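Local coordinates for carboxysome shell vertex protein CcmL (Gloeobacter violaceus, PDB 4JW0), which probably forms the pentameric vertices of the carboxysome shell, the polyhedral compartment that encloses RuBisCO, and is modelled to bring curvature to its otherwise flat hexagonal layers, at residues 39-44 against 74-79; 4-9 against 23-28; 45-50 against 79-84. All blocks are in the same frame, centred on the assembly; numbering follows the deposited sequence.

Contact 1. Residues 39-44 against 74-79; sequences QYEVAA and VDAVVI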
# COMPACT_ATOMS: atom_id res chain seq x y z
N GLN A 39 -12.05 9.65 6.07
CA GLN A 39 -10.77 9.55 5.37
C GLN A 39 -10.66 10.48 4.16
O GLN A 39 -11.65 10.78 3.49
CB GLN A 39 -10.56 8.10 4.91
CG GLN A 39 -10.22 7.13 6.03
CD GLN A 39 -11.40 6.86 6.96
OE1 GLN A 39 -12.54 6.76 6.52
NE2 GLN A 39 -11.11 6.74 8.25
N TYR A 40 -9.44 10.92 3.86
CA TYR A 40 -9.18 11.78 2.71
C TYR A 40 -7.89 11.37 1.99
O TYR A 40 -7.05 10.63 2.52
CB TYR A 40 -9.07 13.24 3.15
CG TYR A 40 -7.73 13.55 3.78
CD1 TYR A 40 -7.53 13.36 5.15
CD2 TYR A 40 -6.67 14.01 3.02
CE1 TYR A 40 -6.31 13.62 5.73
CE2 TYR A 40 -5.44 14.28 3.59
CZ TYR A 40 -5.27 14.08 4.95
OH TYR A 40 -4.04 14.33 5.53
N GLU A 41 -7.74 11.86 0.77
CA GLU A 41 -6.50 11.72 0.01
C GLU A 41 -6.33 13.00 -0.79
O GLU A 41 -7.32 13.57 -1.26
CB GLU A 41 -6.58 10.52 -0.94
CG GLU A 41 -5.25 10.19 -1.65
CD GLU A 41 -4.30 9.36 -0.77
OE1 GLU A 41 -4.78 8.67 0.15
OE2 GLU A 41 -3.08 9.39 -1.01
N VAL A 42 -5.09 13.46 -0.93
CA VAL A 42 -4.81 14.57 -1.84
C VAL A 42 -4.26 13.98 -3.14
O VAL A 42 -3.28 13.24 -3.13
CB VAL A 42 -3.81 15.57 -1.24
CG1 VAL A 42 -3.55 16.71 -2.21
CG2 VAL A 42 -4.33 16.12 0.08
N ALA A 43 -4.92 14.31 -4.24
CA ALA A 43 -4.60 13.70 -5.52
C ALA A 43 -4.26 14.74 -6.58
O ALA A 43 -4.81 15.84 -6.59
CB ALA A 43 -5.75 12.83 -5.99
N ALA A 44 -3.35 14.38 -7.47
CA ALA A 44 -3.06 15.20 -8.64
C ALA A 44 -4.24 15.12 -9.60
O ALA A 44 -4.77 14.03 -9.86
CB ALA A 44 -1.80 14.71 -9.33
N VAL A 74 4.59 11.60 -7.11
CA VAL A 74 3.15 11.63 -6.83
C VAL A 74 2.63 10.21 -6.65
O VAL A 74 3.03 9.29 -7.37
CB VAL A 74 2.36 12.30 -7.97
CG1 VAL A 74 2.63 13.79 -7.98
CG2 VAL A 74 2.70 11.68 -9.33
N ASP A 75 1.71 10.04 -5.70
CA ASP A 75 1.22 8.71 -5.34
C ASP A 75 -0.30 8.62 -5.34
O ASP A 75 -0.87 7.65 -4.83
CB ASP A 75 1.77 8.30 -3.98
CG ASP A 75 1.16 9.11 -2.85
OD1 ASP A 75 0.56 10.17 -3.15
OD2 ASP A 75 1.27 8.70 -1.67
N ALA A 76 -0.97 9.63 -5.88
CA ALA A 76 -2.42 9.60 -6.02
C ALA A 76 -2.82 10.47 -7.20
O ALA A 76 -2.31 11.58 -7.38
CB ALA A 76 -3.09 10.08 -4.76
N VAL A 77 -3.73 9.95 -8.01
CA VAL A 77 -4.12 10.61 -9.24
C VAL A 77 -5.62 10.46 -9.49
O VAL A 77 -6.18 9.39 -9.30
CB VAL A 77 -3.34 10.03 -10.44
CG1 VAL A 77 -3.64 8.53 -10.61
CG2 VAL A 77 -3.66 10.78 -11.71
N VAL A 78 -6.25 11.55 -9.90
CA VAL A 78 -7.63 11.52 -10.35
C VAL A 78 -7.63 10.97 -11.76
O VAL A 78 -6.95 11.50 -12.63
CB VAL A 78 -8.26 12.94 -10.37
CG1 VAL A 78 -9.65 12.92 -10.98
CG2 VAL A 78 -8.30 13.53 -8.96
N ILE A 79 -8.38 9.90 -12.00
CA ILE A 79 -8.38 9.30 -13.33
C ILE A 79 -9.69 9.53 -14.08
O ILE A 79 -9.73 9.39 -15.30
CB ILE A 79 -8.04 7.80 -13.28
CG1 ILE A 79 -9.16 7.01 -12.61
CG2 ILE A 79 -6.71 7.59 -12.58
CD1 ILE A 79 -8.93 5.52 -12.62
O HOH W 1 -0.31 8.76 0.32
O HOH W 2 -1.71 7.28 -2.19

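Contact 2. Residues 4-9 against 23-28; sequences GRVRGT and KFLLLQ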
# COMPACT_ATOMS: atom_id res chain seq x y z
N GLY A 4 -13.89 9.10 -4.60
CA GLY A 4 -13.71 10.24 -3.73
C GLY A 4 -14.61 11.38 -4.16
O GLY A 4 -15.04 11.45 -5.31
N ARG A 5 -14.88 12.28 -3.22
CA ARG A 5 -15.65 13.48 -3.50
C ARG A 5 -14.72 14.68 -3.37
O ARG A 5 -13.95 14.78 -2.41
CB ARG A 5 -16.83 13.55 -2.52
CG ARG A 5 -17.57 14.87 -2.47
CD ARG A 5 -18.81 14.74 -1.58
NE ARG A 5 -18.52 14.92 -0.16
CZ ARG A 5 -19.11 15.82 0.64
NH1 ARG A 5 -20.04 16.65 0.17
NH2 ARG A 5 -18.76 15.90 1.92
N VAL A 6 -14.76 15.59 -4.34
CA VAL A 6 -13.85 16.72 -4.33
C VAL A 6 -14.30 17.73 -3.28
O VAL A 6 -15.43 18.23 -3.34
CB VAL A 6 -13.77 17.43 -5.70
CG1 VAL A 6 -12.83 18.61 -5.62
CG2 VAL A 6 -13.32 16.46 -6.78
N ARG A 7 -13.42 18.03 -2.33
CA ARG A 7 -13.76 18.96 -1.24
C ARG A 7 -13.01 20.28 -1.32
O ARG A 7 -13.44 21.27 -0.73
CB ARG A 7 -13.49 18.31 0.11
CG ARG A 7 -14.39 17.13 0.43
CD ARG A 7 -15.71 17.55 1.05
NE ARG A 7 -16.53 18.36 0.15
CZ ARG A 7 -17.04 19.56 0.45
NH1 ARG A 7 -16.82 20.12 1.64
NH2 ARG A 7 -17.78 20.21 -0.44
N GLY A 8 -11.90 20.32 -2.04
CA GLY A 8 -11.12 21.54 -2.13
C GLY A 8 -9.77 21.35 -2.78
O GLY A 8 -9.54 20.36 -3.46
N THR A 9 -8.87 22.30 -2.54
CA THR A 9 -7.56 22.30 -3.16
C THR A 9 -6.48 22.56 -2.13
O THR A 9 -6.73 23.17 -1.09
CB THR A 9 -7.45 23.37 -4.26
OG1 THR A 9 -7.42 24.67 -3.67
CG2 THR A 9 -8.62 23.28 -5.22
N LYS A 23 -1.95 20.37 -10.08
CA LYS A 23 -3.04 20.80 -9.23
C LYS A 23 -3.36 19.71 -8.22
O LYS A 23 -3.52 18.54 -8.57
CB LYS A 23 -4.28 21.12 -10.08
CG LYS A 23 -5.42 21.73 -9.28
CD LYS A 23 -6.60 22.09 -10.17
CE LYS A 23 -7.75 22.64 -9.35
NZ LYS A 23 -7.28 23.63 -8.35
N PHE A 24 -3.45 20.10 -6.95
CA PHE A 24 -3.71 19.15 -5.88
C PHE A 24 -5.14 19.29 -5.39
O PHE A 24 -5.54 20.35 -4.92
CB PHE A 24 -2.77 19.40 -4.70
CG PHE A 24 -1.31 19.31 -5.05
CD1 PHE A 24 -0.75 18.11 -5.45
CD2 PHE A 24 -0.49 20.42 -4.93
CE1 PHE A 24 0.60 18.02 -5.76
CE2 PHE A 24 0.86 20.34 -5.24
CZ PHE A 24 1.40 19.14 -5.65
N LEU A 25 -5.92 18.21 -5.50
CA LEU A 25 -7.29 18.21 -5.00
C LEU A 25 -7.40 17.42 -3.70
O LEU A 25 -6.88 16.32 -3.60
CB LEU A 25 -8.25 17.60 -6.01
CG LEU A 25 -8.58 18.39 -7.27
CD1 LEU A 25 -9.63 17.65 -8.08
CD2 LEU A 25 -9.04 19.79 -6.93
N LEU A 26 -8.09 18.00 -2.73
CA LEU A 26 -8.44 17.28 -1.52
C LEU A 26 -9.69 16.45 -1.78
O LEU A 26 -10.75 16.99 -2.10
CB LEU A 26 -8.70 18.27 -0.38
CG LEU A 26 -9.25 17.68 0.91
CD1 LEU A 26 -8.20 16.82 1.58
CD2 LEU A 26 -9.73 18.79 1.83
N LEU A 27 -9.55 15.14 -1.66
CA LEU A 27 -10.65 14.21 -1.91
C LEU A 27 -11.10 13.57 -0.62
O LEU A 27 -10.28 13.10 0.17
CB LEU A 27 -10.21 13.09 -2.87
CG LEU A 27 -9.61 13.47 -4.22
CD1 LEU A 27 -9.31 12.20 -5.00
CD2 LEU A 27 -10.55 14.37 -5.01
N GLN A 28 -12.41 13.53 -0.41
CA GLN A 28 -12.98 12.78 0.70
C GLN A 28 -13.44 11.41 0.22
O GLN A 28 -14.15 11.31 -0.78
CB GLN A 28 -14.16 13.52 1.32
CG GLN A 28 -14.84 12.76 2.43
CD GLN A 28 -15.92 13.56 3.12
OE1 GLN A 28 -16.51 14.47 2.53
NE2 GLN A 28 -16.19 13.24 4.37

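Contact 3. Residues 45-50 against 79-84; sequences DGVGAG and IGIIDT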
# COMPACT_ATOMS: atom_id res chain seq x y z
N ASP A 45 -4.66 16.27 -10.11
CA ASP A 45 -5.81 16.33 -11.00
C ASP A 45 -5.46 16.93 -12.35
O ASP A 45 -5.31 18.15 -12.48
CB ASP A 45 -6.94 17.14 -10.39
CG ASP A 45 -8.17 17.21 -11.29
OD1 ASP A 45 -8.37 16.27 -12.09
OD2 ASP A 45 -8.93 18.20 -11.22
N GLY A 46 -5.33 16.07 -13.35
CA GLY A 46 -5.15 16.49 -14.73
C GLY A 46 -6.43 16.31 -15.53
O GLY A 46 -6.46 16.53 -16.74
N VAL A 47 -7.50 15.89 -14.85
CA VAL A 47 -8.79 15.72 -15.49
C VAL A 47 -9.59 17.02 -15.45
O VAL A 47 -10.18 17.44 -16.45
CB VAL A 47 -9.60 14.60 -14.82
CG1 VAL A 47 -10.99 14.51 -15.44
CG2 VAL A 47 -8.88 13.27 -14.96
N GLY A 48 -9.59 17.67 -14.29
CA GLY A 48 -10.31 18.93 -14.12
C GLY A 48 -11.63 18.72 -13.42
O GLY A 48 -12.69 18.91 -14.00
N ALA A 49 -11.57 18.33 -12.15
CA ALA A 49 -12.77 18.04 -11.37
C ALA A 49 -13.11 19.20 -10.44
O ALA A 49 -12.23 19.79 -9.82
CB ALA A 49 -12.59 16.76 -10.57
N GLY A 50 -14.40 19.51 -10.36
CA GLY A 50 -14.88 20.60 -9.53
C GLY A 50 -15.44 20.14 -8.19
O GLY A 50 -15.66 18.96 -7.95
N ILE A 79 -8.38 9.90 -12.00
CA ILE A 79 -8.38 9.30 -13.33
C ILE A 79 -9.69 9.53 -14.08
O ILE A 79 -9.73 9.39 -15.30
CB ILE A 79 -8.04 7.80 -13.28
CG1 ILE A 79 -9.16 7.01 -12.61
CG2 ILE A 79 -6.71 7.59 -12.58
CD1 ILE A 79 -8.93 5.52 -12.62
N GLY A 80 -10.75 9.90 -13.36
CA GLY A 80 -12.01 10.18 -14.02
C GLY A 80 -13.06 10.80 -13.14
O GLY A 80 -13.13 10.54 -11.95
N ILE A 81 -13.89 11.64 -13.75
CA ILE A 81 -15.10 12.13 -13.11
C ILE A 81 -16.20 11.10 -13.33
O ILE A 81 -16.44 10.65 -14.45
CB ILE A 81 -15.53 13.49 -13.67
CG1 ILE A 81 -14.46 14.54 -13.34
CG2 ILE A 81 -16.89 13.90 -13.10
CD1 ILE A 81 -14.56 15.81 -14.18
N ILE A 82 -16.86 10.70 -12.25
CA ILE A 82 -17.87 9.66 -12.32
C ILE A 82 -19.21 10.23 -12.75
O ILE A 82 -19.68 11.22 -12.19
CB ILE A 82 -18.02 8.95 -10.96
CG1 ILE A 82 -16.78 8.10 -10.68
CG2 ILE A 82 -19.26 8.09 -10.94
CD1 ILE A 82 -16.68 7.61 -9.25
N ASP A 83 -19.82 9.59 -13.75
CA ASP A 83 -21.15 9.96 -14.21
C ASP A 83 -22.20 9.14 -13.48
O ASP A 83 -23.20 9.68 -12.99
CB ASP A 83 -21.27 9.73 -15.72
CG ASP A 83 -20.39 10.66 -16.52
OD1 ASP A 83 -20.17 11.81 -16.07
OD2 ASP A 83 -19.91 10.25 -17.60
N THR A 84 -21.99 7.83 -13.40
CA THR A 84 -22.92 6.95 -12.72
C THR A 84 -22.22 5.84 -11.95
O THR A 84 -21.16 5.37 -12.34
CB THR A 84 -23.87 6.25 -13.73
OG1 THR A 84 -23.09 5.58 -14.72
CG2 THR A 84 -24.79 7.24 -14.40

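Contact 1. Residues 39-44 against 74-79
Ala44 and Val77 join two strands at one bridge, their CA atoms 4.7 Å apart, where strands 39-44 and 76-79 cross at 65°. This is the closure of an OB-fold barrel: the outer strands of a rolled antiparallel sheet meet at a steep angle, with a single bridge between them, consistent with only a short length of backbone pairing. Two hydrogen bonds do the joining, and they differ in approach. The N-H of Val78 comes almost straight onto Ala44 O, at 2.9 Å, close to the line of the carbonyl bond. Ala44 N instead reaches Ala76 O at 3.0 Å from 39° above the carbonyl plane.

Small side chains let the backbones come close. Ala43 CB lies 4.0 Å from Ala76 CB and touches Val78 CG2 as well, a branch that lies beside its own backbone N, opposite the carbonyl carbon, a position that also brings it close to Ala44 O. Ala76 CB lies against the chain of segment 39-44, 3.6 Å from Val42 O, with Glu41 CG beside it.

The bend of Glu41 at chi2 (82°) turns its carboxylate toward Asp75. The two acids would repel, but the amino end of Met1 of the second subunit is hydrogen-bonded to both and probably offsets this, while Arg59 makes a salt bridge with Glu41 OE1. Between the segments a water is hydrogen-bonded at 2.8 Å to Glu41 OE2 and likewise reaches the backbone O of Asp75.

Contact 2. Residues 4-9 against 23-28
The guanidinium of Arg5 receives Gln28 at its edge and Arg7 over one face. Gln28 OE1 accepts from Arg5 NH2 at 2.7 Å, only 11° out of the guanidinium plane, with a weak second bond from Arg5 NE at 3.4 Å. The amide is turned 32° against the guanidinium, and the two side chains run side by side, pointing the same way. Arg7 NE sits over the centre of the Arg5 group, 3.6 Å above its plane. The first torsion of Arg7 (chi1 -66°) sets its CG beside the backbone N, 3.7 Å from Gln28 CB, and the bends at chi2 and chi3 then bring NE over Arg5; its far nitrogens form salt bridges with Asp52 and with Asp88 of the second subunit, which probably offset the charge of the paired arginines.

Beneath these groups runs an antiparallel ladder interrupted by a classic beta bulge, in which Arg7 and Gly8 both stand opposite Leu26. Arg7 N donates to Leu26 O, and Leu26 N returns a bond to Gly8 O at 2.9 Å. On the other face Val6 CG2 touches both Leu27 CD2, at 3.9 Å, and Leu25 CD1, at 4.1 Å, facing the barrel core.

Strand 24-30 has strand 39-44 along its other edge, and strand 2-11 is flanked in turn by 54-59; at Gly8 and Thr9 the pairing continues into an antiparallel strand of the second subunit.

Contact 3. Residues 45-50 against 79-84
Ile81 meets the loop 45-50 with one arm of its side chain, and the atoms along that arm meet the loop in turn. From CB, which is directed toward the loop, CG1 leaves beside the backbone N and opposite the carbonyl carbon (chi1 -64°). Ile81 CG1 lies 4.0 Å from Ala49 CB, with Val47 CG1 on a similar footing. One bond further, Ile81 CD1 reaches its closest partner, the carbonyl oxygen of Gly48, at 3.6 Å, and it also rests 4.0 Å from Val47 CG1 and near Ala49 CA. The other branch of Val47, CG2, turns to the backbone of the strand and packs 3.9 Å from Ile79 C.

No hydrogen bond links the two segments; what shapes the loop is Asp45. Its OD1 accepts from Val47 N at 2.9 Å, an Asx turn, and more straightly from Gly48 N, both donors coming from the same face of the carboxylate, while OD2 takes Ala49 N at 2.8 Å. Three bonds fix the rotation of the carboxylate and are likely to set the shape of the loop, from which Val47 and Ala49 face the strand. Gly48 has backbone angles (101°/67°) at which a CB would run into the carbonyl oxygen before it. With an alanine in place of Val47, both branches would be gone, and Ile81 CD1 and the Ile79 backbone would probably be left with a gap beside them.

In this OB fold the loop lies over strand 76-81 beyond the barrel closure. Ile79 and Gly80 form a classic bulge opposite Leu56 on one side, and on the other Gly80 and Ile81 pair antiparallel with a strand of the third subunit, whose Gln14 also packs on Val47.

Overall arrangement
Contact 2 comes first along the chain and closes before the other two open; contacts 1 and 3 then alternate, since strand 39-44 runs directly into loop 45-50 and both meet strand 76-81, sharing Ile79. The centres of contacts 1 and 2 lie about 8 Å apart. Those of contacts 2 and 3 are about 11 Å apart, and those of contacts 1 and 3 about 12 Å. All three reach one rolled sheet: contact 2 pairs neighbouring strands inside it, contact 1 closes its outer edges, and contact 3 lays a loop beside that closure. Contacts 1 and 2 both touch the second subunit, and 1 and 3 the third, so one compact barrel is joined to both neighbours in the homopentamer.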